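Local coordinates for homoprotocatechuate 2,3-dioxygenase (Brevibacterium fuscum, PDB 4Z6M), which catalyses the oxygen-dependent extradiol cleavage of the aromatic ring of homoprotocatechuate, using an iron(II) centre held by two histidines and a carboxylate, at residues 178-192 with 280-293. The protein carries 1 engineered substitution. Residues are numbered along the deposited sequence; the frame is centred on the assembly and turned at random.
Sequences TEDIQDDEGTTYAAW and NPTITWNVHDNQRR
E179 and W285 meet side by side on one face of a parallel strand pair, in which strand 283-286 runs along strand 176-182 and extends, as an outermost strand within this chain, the mixed sheet of the iron-binding vicinal-oxygen-chelate (glyoxalase-type) half of the chain. Backbone bonds alternate from I283 N to T178 O through to V287 N on Q182 O. The indole NE1 of W285 gives a 2.8 Å bond to E179 OE1, nearly along the C-O axis, with carboxylate and ring only 9° apart; E179 OE2 turns to Y273 OH and S251 N, so both oxygens are gripped and the carboxylate is held nearly coplanar with the indole, OE1 at its edge. I283 lies beside it, its CD1 3.8 Å from E179 CD.

On the other face, T284 OG1 donates to the syn lone pair of D180 OD1 at 2.6 Å. D180 OD2 takes Q182 NE2 from above the carboxylate plane and also pairs with R167, which probably keeps the aspartate ionised.

Beyond the strand, V287 packs against I181, D183 and Y189. With CG2 anti to the backbone N (chi1 73° for CG1), this methyl sits over the centre of the Y189 ring in a CH-pi contact, 3.7 Å from the centroid, while CG1 leans on D183 CB; T187 CG2 covers the opposite ring face. The ring is tethered by Y189 OH to D183 OD2, and D183 OD1 accepts E185 N, forming an Asx turn, and T187 N from the other face of the carboxylate plane.

R293, salt-bridged to E329, reaches back across the hairpin to W192, whose side chain lies about 5 Å from the iron(II) ion and whose ring edge meets NH1 near its plane. I181 CD1 rests over one face of the same guanidinium, 3.8 Å from R293 CZ.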
ATOM      1  N   THR A 178      -6.048  -4.397 -27.883  1.00  8.09           N
ATOM      2  CA  THR A 178      -6.828  -4.082 -26.694  1.00  7.37           C
ATOM      3  C   THR A 178      -7.251  -2.650 -26.702  1.00  9.48           C
ATOM      4  O   THR A 178      -8.419  -2.377 -26.517  1.00 14.22           O
ATOM      5  CB  THR A 178      -6.008  -4.423 -25.440  1.00  8.47           C
ATOM      6  OG1 THR A 178      -4.729  -3.786 -25.528  1.00  9.11           O
ATOM      7  CG2 THR A 178      -5.837  -5.897 -25.350  1.00  8.86           C
ATOM      8  N   GLU A 179      -6.316  -1.726 -26.869  1.00  7.80           N
ATOM      9  CA  GLU A 179      -6.622  -0.303 -26.897  1.00  8.02           C
ATOM     10  C   GLU A 179      -5.865   0.396 -28.016  1.00  7.91           C
ATOM     11  O   GLU A 179      -4.850  -0.103 -28.496  1.00  8.43           O
ATOM     12  CB  GLU A 179      -6.270   0.343 -25.560  1.00  8.89           C
ATOM     13  CG  GLU A 179      -6.930  -0.366 -24.370  1.00  9.55           C
ATOM     14  CD  GLU A 179      -7.113   0.515 -23.150  1.00  8.80           C
ATOM     15  OE1 GLU A 179      -7.342   1.705 -23.334  1.00 11.71           O
ATOM     16  OE2 GLU A 179      -7.057   0.007 -21.993  1.00 10.15           O
ATOM     17  N   ASP A 180      -6.360   1.555 -28.428  1.00  7.55           N
ATOM     18  CA  ASP A 180      -5.672   2.376 -29.421  1.00  8.02           C
ATOM     19  C   ASP A 180      -6.030   3.835 -29.257  1.00  7.24           C
ATOM     20  O   ASP A 180      -6.940   4.180 -28.479  1.00  7.66           O
ATOM     21  CB  ASP A 180      -5.888   1.844 -30.838  1.00  8.73           C
ATOM     22  CG  ASP A 180      -7.286   1.983 -31.358  1.00 11.62           C
ATOM     23  OD1 ASP A 180      -8.229   2.245 -30.623  1.00 14.25           O
ATOM     24  OD2 ASP A 180      -7.453   1.742 -32.558  1.00 15.64           O
ATOM     25  N   ILE A 181      -5.262   4.675 -29.954  1.00  7.24           N
ATOM     26  CA  ILE A 181      -5.507   6.107 -29.949  1.00  6.74           C
ATOM     27  C   ILE A 181      -5.653   6.560 -31.395  1.00  7.13           C
ATOM     28  O   ILE A 181      -4.770   6.300 -32.209  1.00  7.29           O
ATOM     29  CB  ILE A 181      -4.344   6.880 -29.274  1.00  7.39           C
ATOM     30  CG1 ILE A 181      -4.254   6.536 -27.789  1.00  7.19           C
ATOM     31  CG2 ILE A 181      -4.490   8.389 -29.463  1.00  8.42           C
ATOM     32  CD1 ILE A 181      -3.050   7.122 -27.076  1.00  8.14           C
ATOM     33  N   GLN A 182      -6.747   7.260 -31.677  1.00  7.30           N
ATOM     34  CA  GLN A 182      -7.040   7.779 -33.017  1.00  7.65           C
ATOM     35  C   GLN A 182      -7.525   9.206 -32.931  1.00  7.95           C
ATOM     36  O   GLN A 182      -7.819   9.696 -31.848  1.00  8.20           O
ATOM     37  CB  GLN A 182      -8.113   6.922 -33.698  1.00  9.13           C
ATOM     38  CG  GLN A 182      -7.707   5.489 -33.917  1.00  9.53           C
ATOM     39  CD  GLN A 182      -8.712   4.717 -34.734  1.00 13.08           C
ATOM     40  OE1 GLN A 182      -9.346   5.255 -35.655  1.00 15.40           O
ATOM     41  NE2 GLN A 182      -8.826   3.451 -34.447  1.00 15.67           N
ATOM     42  N   ASP A 183      -7.650   9.881 -34.068  1.00  8.71           N
ATOM     43  CA  ASP A 183      -8.408  11.130 -34.102  1.00  9.20           C
ATOM     44  C   ASP A 183      -9.611  11.035 -35.014  1.00  9.09           C
ATOM     45  O   ASP A 183      -9.899   9.966 -35.572  1.00 11.62           O
ATOM     46  CB  ASP A 183      -7.504  12.335 -34.413  1.00  9.57           C
ATOM     47  CG  ASP A 183      -6.934  12.335 -35.799  1.00  8.87           C
ATOM     48  OD1 ASP A 183      -7.408  11.555 -36.661  1.00  9.76           O
ATOM     49  OD2 ASP A 183      -5.995  13.142 -36.031  1.00 12.17           O
ATOM     50  N   ASP A 184     -10.328  12.149 -35.139  1.00  8.46           N
ATOM     51  CA  ASP A 184     -11.537  12.180 -35.941  1.00  9.04           C
ATOM     52  C   ASP A 184     -11.276  12.394 -37.433  1.00 10.35           C
ATOM     53  O   ASP A 184     -12.233  12.556 -38.208  1.00 12.16           O
ATOM     54  CB  ASP A 184     -12.494  13.273 -35.413  1.00  9.84           C
ATOM     55  CG  ASP A 184     -11.948  14.717 -35.571  1.00 11.77           C
ATOM     56  OD1 ASP A 184     -10.865  14.956 -36.184  1.00 13.47           O
ATOM     57  OD2 ASP A 184     -12.640  15.635 -35.068  1.00 11.21           O
ATOM     58  N   GLU A 185     -10.003  12.374 -37.824  1.00 10.37           N
ATOM     59  CA  GLU A 185      -9.581  12.560 -39.212  1.00 12.73           C
ATOM     60  C   GLU A 185      -8.986  11.292 -39.807  1.00 12.77           C
ATOM     61  O   GLU A 185      -8.476  11.321 -40.910  1.00 17.51           O
ATOM     62  CB  GLU A 185      -8.580  13.697 -39.283  1.00 16.27           C
ATOM     63  CG  GLU A 185      -9.240  15.041 -39.118  1.00 22.47           C
ATOM     64  CD  GLU A 185      -8.248  16.142 -38.893  1.00 29.25           C
ATOM     65  OE1 GLU A 185      -7.480  16.456 -39.824  1.00 37.26           O
ATOM     66  OE2 GLU A 185      -8.236  16.685 -37.779  1.00 32.72           O
ATOM     67  N   GLY A 186      -9.094  10.189 -39.080  1.00 12.84           N
ATOM     68  CA  GLY A 186      -8.722   8.874 -39.575  1.00 14.79           C
ATOM     69  C   GLY A 186      -7.284   8.489 -39.284  1.00 14.97           C
ATOM     70  O   GLY A 186      -6.784   7.499 -39.844  1.00 19.43           O
ATOM     71  N   THR A 187      -6.614   9.259 -38.431  1.00  9.55           N
ATOM     72  CA  THR A 187      -5.214   8.957 -38.086  1.00  9.70           C
ATOM     73  C   THR A 187      -5.156   8.070 -36.859  1.00  9.24           C
ATOM     74  O   THR A 187      -5.865   8.319 -35.888  1.00  9.78           O
ATOM     75  CB  THR A 187      -4.409  10.250 -37.858  1.00 10.68           C
ATOM     76  OG1 THR A 187      -4.433  11.016 -39.069  1.00 12.68           O
ATOM     77  CG2 THR A 187      -2.952   9.945 -37.455  1.00 11.27           C
ATOM     78  N   THR A 188      -4.299   7.051 -36.899  1.00  9.46           N
ATOM     79  CA  THR A 188      -3.981   6.234 -35.721  1.00  8.61           C
ATOM     80  C   THR A 188      -2.605   6.628 -35.195  1.00  8.08           C
ATOM     81  O   THR A 188      -1.647   6.728 -35.970  1.00  8.80           O
ATOM     82  CB  THR A 188      -4.040   4.728 -36.050  1.00 10.35           C
ATOM     83  OG1 THR A 188      -5.349   4.393 -36.496  1.00 12.39           O
ATOM     84  CG2 THR A 188      -3.697   3.885 -34.836  1.00 10.34           C
ATOM     85  N   TYR A 189      -2.525   6.858 -33.885  1.00  7.85           N
ATOM     86  CA  TYR A 189      -1.311   7.300 -33.241  1.00  7.73           C
ATOM     87  C   TYR A 189      -0.607   6.202 -32.444  1.00  7.93           C
ATOM     88  O   TYR A 189       0.603   6.321 -32.214  1.00  8.91           O
ATOM     89  CB  TYR A 189      -1.601   8.479 -32.324  1.00  8.42           C
ATOM     90  CG  TYR A 189      -2.101   9.677 -33.075  1.00  7.73           C
ATOM     91  CD1 TYR A 189      -3.456   9.846 -33.366  1.00  8.05           C
ATOM     92  CD2 TYR A 189      -1.213  10.637 -33.553  1.00  8.08           C
ATOM     93  CE1 TYR A 189      -3.885  10.957 -34.079  1.00  8.16           C
ATOM     94  CE2 TYR A 189      -1.648  11.736 -34.250  1.00  7.90           C
ATOM     95  CZ  TYR A 189      -2.990  11.894 -34.521  1.00  8.48           C
ATOM     96  OH  TYR A 189      -3.404  12.990 -35.234  1.00  9.89           O
ATOM     97  N   ALA A 190      -1.345   5.176 -31.996  1.00  7.40           N
ATOM     98  CA  ALA A 190      -0.780   4.162 -31.130  1.00  7.29           C
ATOM     99  C   ALA A 190      -1.760   3.015 -31.023  1.00  7.38           C
ATOM    100  O   ALA A 190      -2.966   3.223 -31.143  1.00  8.11           O
ATOM    101  CB  ALA A 190      -0.480   4.739 -29.764  1.00  8.13           C
ATOM    102  N   ALA A 191      -1.245   1.818 -30.808  1.00  7.37           N
ATOM    103  CA  ALA A 191      -2.056   0.639 -30.575  1.00  7.62           C
ATOM    104  C   ALA A 191      -1.331  -0.295 -29.615  1.00  7.69           C
ATOM    105  O   ALA A 191      -0.101  -0.336 -29.590  1.00  9.51           O
ATOM    106  CB  ALA A 191      -2.340  -0.092 -31.874  1.00  8.68           C
ATOM    107  N   TRP A 192      -2.121  -1.030 -28.828  1.00  7.20           N
ATOM    108  CA  TRP A 192      -1.638  -1.962 -27.810  1.00  6.94           C
ATOM    109  C   TRP A 192      -2.174  -3.341 -28.132  1.00  7.33           C
ATOM    110  O   TRP A 192      -3.302  -3.457 -28.529  1.00  8.44           O
ATOM    111  CB  TRP A 192      -2.155  -1.513 -26.440  1.00  7.58           C
ATOM    112  CG  TRP A 192      -1.476  -0.310 -25.859  1.00  8.40           C
ATOM    113  CD1 TRP A 192      -0.597  -0.323 -24.829  1.00 11.88           C
ATOM    114  CD2 TRP A 192      -1.646   1.075 -26.217  1.00  8.61           C
ATOM    115  NE1 TRP A 192      -0.195   0.948 -24.529  1.00 12.76           N
ATOM    116  CE2 TRP A 192      -0.814   1.821 -25.376  1.00  9.88           C
ATOM    117  CE3 TRP A 192      -2.426   1.752 -27.153  1.00  8.06           C
ATOM    118  CZ2 TRP A 192      -0.716   3.207 -25.450  1.00 10.05           C
ATOM    119  CZ3 TRP A 192      -2.352   3.124 -27.204  1.00  8.91           C
ATOM    120  CH2 TRP A 192      -1.483   3.841 -26.367  1.00  9.17           C
ATOM    121  N   ASN A 280     -12.853  -9.732 -25.609  1.00  8.74           N
ATOM    122  CA  ASN A 280     -12.410  -8.629 -24.765  1.00  7.98           C
ATOM    123  C   ASN A 280     -12.723  -7.302 -25.427  1.00  8.34           C
ATOM    124  O   ASN A 280     -12.311  -7.079 -26.563  1.00  9.80           O
ATOM    125  CB  ASN A 280     -10.921  -8.710 -24.543  1.00  7.49           C
ATOM    126  CG  ASN A 280     -10.433  -7.632 -23.615  1.00  7.91           C
ATOM    127  OD1 ASN A 280     -10.741  -7.650 -22.427  1.00  8.85           O
ATOM    128  ND2 ASN A 280      -9.687  -6.687 -24.147  1.00  9.44           N
ATOM    129  N   PRO A 281     -13.418  -6.393 -24.718  1.00  8.69           N
ATOM    130  CA  PRO A 281     -13.825  -5.173 -25.402  1.00 10.16           C
ATOM    131  C   PRO A 281     -12.639  -4.274 -25.703  1.00  9.39           C
ATOM    132  O   PRO A 281     -11.832  -4.003 -24.830  1.00 11.01           O
ATOM    133  CB  PRO A 281     -14.769  -4.503 -24.401  1.00 11.33           C
ATOM    134  CG  PRO A 281     -15.269  -5.596 -23.519  1.00 12.45           C
ATOM    135  CD  PRO A 281     -14.147  -6.595 -23.441  1.00  9.64           C
ATOM    136  N   THR A 282     -12.534  -3.822 -26.943  1.00 10.33           N
ATOM    137  CA  THR A 282     -11.487  -2.901 -27.309  1.00 10.28           C
ATOM    138  C   THR A 282     -11.892  -1.479 -26.890  1.00 11.19           C
ATOM    139  O   THR A 282     -13.079  -1.145 -26.745  1.00 14.85           O
ATOM    140  CB  THR A 282     -11.221  -2.939 -28.802  1.00 12.76           C
ATOM    141  OG1 THR A 282     -12.427  -2.567 -29.471  1.00 16.43           O
ATOM    142  CG2 THR A 282     -10.826  -4.319 -29.221  1.00 12.64           C
ATOM    143  N   ILE A 283     -10.905  -0.650 -26.648  1.00  9.00           N
ATOM    144  CA  ILE A 283     -11.140   0.733 -26.248  1.00  8.66           C
ATOM    145  C   ILE A 283     -10.343   1.658 -27.177  1.00  8.57           C
ATOM    146  O   ILE A 283      -9.143   1.492 -27.315  1.00  8.62           O
ATOM    147  CB  ILE A 283     -10.690   0.979 -24.796  1.00 10.21           C
ATOM    148  CG1 ILE A 283     -11.353  -0.016 -23.815  1.00 11.31           C
ATOM    149  CG2 ILE A 283     -11.008   2.412 -24.394  1.00 11.79           C
ATOM    150  CD1 ILE A 283     -10.785  -0.021 -22.406  1.00 13.33           C
ATOM    151  N   THR A 284     -11.004   2.632 -27.787  1.00  9.21           N
ATOM    152  CA  THR A 284     -10.351   3.647 -28.605  1.00  8.31           C
ATOM    153  C   THR A 284     -10.473   5.004 -27.929  1.00  7.97           C
ATOM    154  O   THR A 284     -11.572   5.428 -27.551  1.00 10.76           O
ATOM    155  CB  THR A 284     -10.990   3.743 -29.988  1.00  9.06           C
ATOM    156  OG1 THR A 284     -10.836   2.487 -30.681  1.00 11.44           O
ATOM    157  CG2 THR A 284     -10.334   4.852 -30.825  1.00 11.03           C
ATOM    158  N   TRP A 285      -9.341   5.660 -27.725  1.00  6.86           N
ATOM    159  CA  TRP A 285      -9.289   7.009 -27.165  1.00  6.66           C
ATOM    160  C   TRP A 285      -9.026   8.022 -28.257  1.00  6.93           C
ATOM    161  O   TRP A 285      -8.293   7.731 -29.209  1.00  8.20           O
ATOM    162  CB  TRP A 285      -8.156   7.113 -26.163  1.00  7.49           C
ATOM    163  CG  TRP A 285      -8.255   6.188 -24.987  1.00  7.06           C
ATOM    164  CD1 TRP A 285      -8.076   4.834 -24.993  1.00  8.33           C
ATOM    165  CD2 TRP A 285      -8.581   6.536 -23.628  1.00  6.96           C
ATOM    166  NE1 TRP A 285      -8.228   4.314 -23.720  1.00  8.70           N
ATOM    167  CE2 TRP A 285      -8.547   5.336 -22.868  1.00  7.87           C
ATOM    168  CE3 TRP A 285      -8.864   7.741 -22.973  1.00  7.25           C
ATOM    169  CZ2 TRP A 285      -8.790   5.313 -21.505  1.00  8.52           C
ATOM    170  CZ3 TRP A 285      -9.115   7.701 -21.596  1.00  8.30           C
ATOM    171  CH2 TRP A 285      -9.053   6.498 -20.897  1.00  7.88           C
ATOM    172  N   ASN A 286      -9.559   9.228 -28.089  1.00  6.50           N
ATOM    173  CA  ASN A 286      -9.209  10.325 -28.988  1.00  7.00           C
ATOM    174  C   ASN A 286      -7.864  10.898 -28.591  1.00  7.02           C
ATOM    175  O   ASN A 286      -7.595  11.094 -27.400  1.00  6.71           O
ATOM    176  CB  ASN A 286     -10.263  11.418 -28.923  1.00  7.33           C
ATOM    177  CG  ASN A 286     -10.068  12.455 -29.997  1.00  7.91           C
ATOM    178  OD1 ASN A 286      -9.418  13.478 -29.767  1.00  9.11           O
ATOM    179  ND2 ASN A 286     -10.644  12.215 -31.169  1.00  8.83           N
ATOM    180  N   VAL A 287      -7.031  11.218 -29.575  1.00  6.88           N
ATOM    181  CA  VAL A 287      -5.696  11.740 -29.299  1.00  6.91           C
ATOM    182  C   VAL A 287      -5.702  13.039 -28.497  1.00  6.84           C
ATOM    183  O   VAL A 287      -4.720  13.369 -27.848  1.00  8.00           O
ATOM    184  CB  VAL A 287      -4.903  11.913 -30.633  1.00  7.57           C
ATOM    185  CG1 VAL A 287      -5.413  13.106 -31.434  1.00  8.26           C
ATOM    186  CG2 VAL A 287      -3.404  11.966 -30.399  1.00  7.74           C
ATOM    187  N   HIS A 288      -6.790  13.814 -28.594  1.00  6.93           N
ATOM    188  CA  HIS A 288      -6.875  15.088 -27.897  1.00  6.78           C
ATOM    189  C   HIS A 288      -7.424  14.964 -26.483  1.00  6.94           C
ATOM    190  O   HIS A 288      -7.490  15.961 -25.769  1.00  6.97           O
ATOM    191  CB  HIS A 288      -7.701  16.097 -28.679  1.00  7.39           C
ATOM    192  CG  HIS A 288      -7.208  16.306 -30.071  1.00  7.63           C
ATOM    193  ND1 HIS A 288      -6.171  17.152 -30.385  1.00 10.21           N
ATOM    194  CD2 HIS A 288      -7.607  15.739 -31.237  1.00  7.55           C
ATOM    195  CE1 HIS A 288      -5.953  17.101 -31.690  1.00 10.20           C
ATOM    196  NE2 HIS A 288      -6.797  16.246 -32.228  1.00  9.93           N
ATOM    197  N   ASP A 289      -7.758  13.752 -26.044  1.00  6.92           N
ATOM    198  CA  ASP A 289      -8.270  13.531 -24.679  1.00  6.61           C
ATOM    199  C   ASP A 289      -7.090  13.549 -23.704  1.00  6.76           C
ATOM    200  O   ASP A 289      -6.225  12.665 -23.749  1.00  6.49           O
ATOM    201  CB  ASP A 289      -8.978  12.172 -24.664  1.00  6.59           C
ATOM    202  CG  ASP A 289      -9.614  11.827 -23.324  1.00  6.95           C
ATOM    203  OD1 ASP A 289      -9.183  12.379 -22.294  1.00  7.15           O
ATOM    204  OD2 ASP A 289     -10.520  10.975 -23.332  1.00  8.39           O
ATOM    205  N   ASN A 290      -7.020  14.583 -22.878  1.00  6.24           N
ATOM    206  CA  ASN A 290      -5.903  14.771 -21.982  1.00  6.03           C
ATOM    207  C   ASN A 290      -5.869  13.793 -20.823  1.00  6.24           C
ATOM    208  O   ASN A 290      -4.949  13.874 -20.037  1.00  7.16           O
ATOM    209  CB  ASN A 290      -5.895  16.201 -21.432  1.00  6.87           C
ATOM    210  CG  ASN A 290      -4.589  16.559 -20.759  1.00  6.64           C
ATOM    211  OD1 ASN A 290      -3.507  16.445 -21.349  1.00  7.65           O
ATOM    212  ND2 ASN A 290      -4.676  17.002 -19.506  1.00  6.71           N
ATOM    213  N   GLN A 291      -6.808  12.853 -20.740  1.00  6.11           N
ATOM    214  CA  GLN A 291      -6.718  11.754 -19.776  1.00  6.30           C
ATOM    215  C   GLN A 291      -6.283  10.417 -20.378  1.00  6.35           C
ATOM    216  O   GLN A 291      -6.240   9.411 -19.668  1.00  6.92           O
ATOM    217  CB  GLN A 291      -8.031  11.589 -18.987  1.00  5.92           C
ATOM    218  CG  GLN A 291      -8.411  12.823 -18.187  1.00  6.09           C
ATOM    219  CD  GLN A 291      -9.593  12.690 -17.217  1.00  5.96           C
ATOM    220  OE1 GLN A 291      -9.993  13.673 -16.605  1.00  6.97           O
ATOM    221  NE2 GLN A 291     -10.178  11.520 -17.115  1.00  6.86           N
ATOM    222  N   ARG A 292      -5.922  10.403 -21.665  1.00  6.29           N
ATOM    223  CA  ARG A 292      -5.684   9.125 -22.328  1.00  6.16           C
ATOM    224  C   ARG A 292      -4.334   8.517 -21.921  1.00  6.55           C
ATOM    225  O   ARG A 292      -4.229   7.304 -21.856  1.00  7.65           O
ATOM    226  CB  ARG A 292      -5.760   9.264 -23.840  1.00  6.61           C
ATOM    227  CG  ARG A 292      -4.509   9.908 -24.453  1.00  7.09           C
ATOM    228  CD  ARG A 292      -4.685  10.542 -25.833  1.00  7.25           C
ATOM    229  NE  ARG A 292      -3.404  11.091 -26.261  1.00  7.02           N
ATOM    230  CZ  ARG A 292      -2.903  12.214 -25.774  1.00  7.14           C
ATOM    231  NH1 ARG A 292      -3.613  12.963 -24.944  1.00  7.50           N
ATOM    232  NH2 ARG A 292      -1.696  12.610 -26.140  1.00  7.69           N
ATOM    233  N   ARG A 293      -3.301   9.350 -21.738  1.00  6.13           N
ATOM    234  CA  ARG A 293      -1.953   8.831 -21.452  1.00  6.86           C
ATOM    235  C   ARG A 293      -1.623   8.937 -19.965  1.00  7.08           C
ATOM    236  O   ARG A 293      -1.095   7.993 -19.364  1.00  8.11           O
ATOM    237  CB  ARG A 293      -0.915   9.556 -22.314  1.00  7.83           C
ATOM    238  CG  ARG A 293      -0.926   9.063 -23.754  1.00  8.11           C
ATOM    239  CD  ARG A 293       0.339   9.384 -24.506  1.00  8.13           C
ATOM    240  NE  ARG A 293       0.328   8.847 -25.866  1.00  8.27           N
ATOM    241  CZ  ARG A 293       0.663   7.613 -26.207  1.00  8.59           C
ATOM    242  NH1 ARG A 293       1.003   6.712 -25.304  1.00  8.37           N
ATOM    243  NH2 ARG A 293       0.681   7.275 -27.483  1.00  8.16           N
TER
HETATM  244  O   HOH W   1      -9.146  -3.842 -23.794  1.00 11.18           O
HETATM  245  O   HOH W   2      -6.729  15.701 -34.973  1.00 26.44           O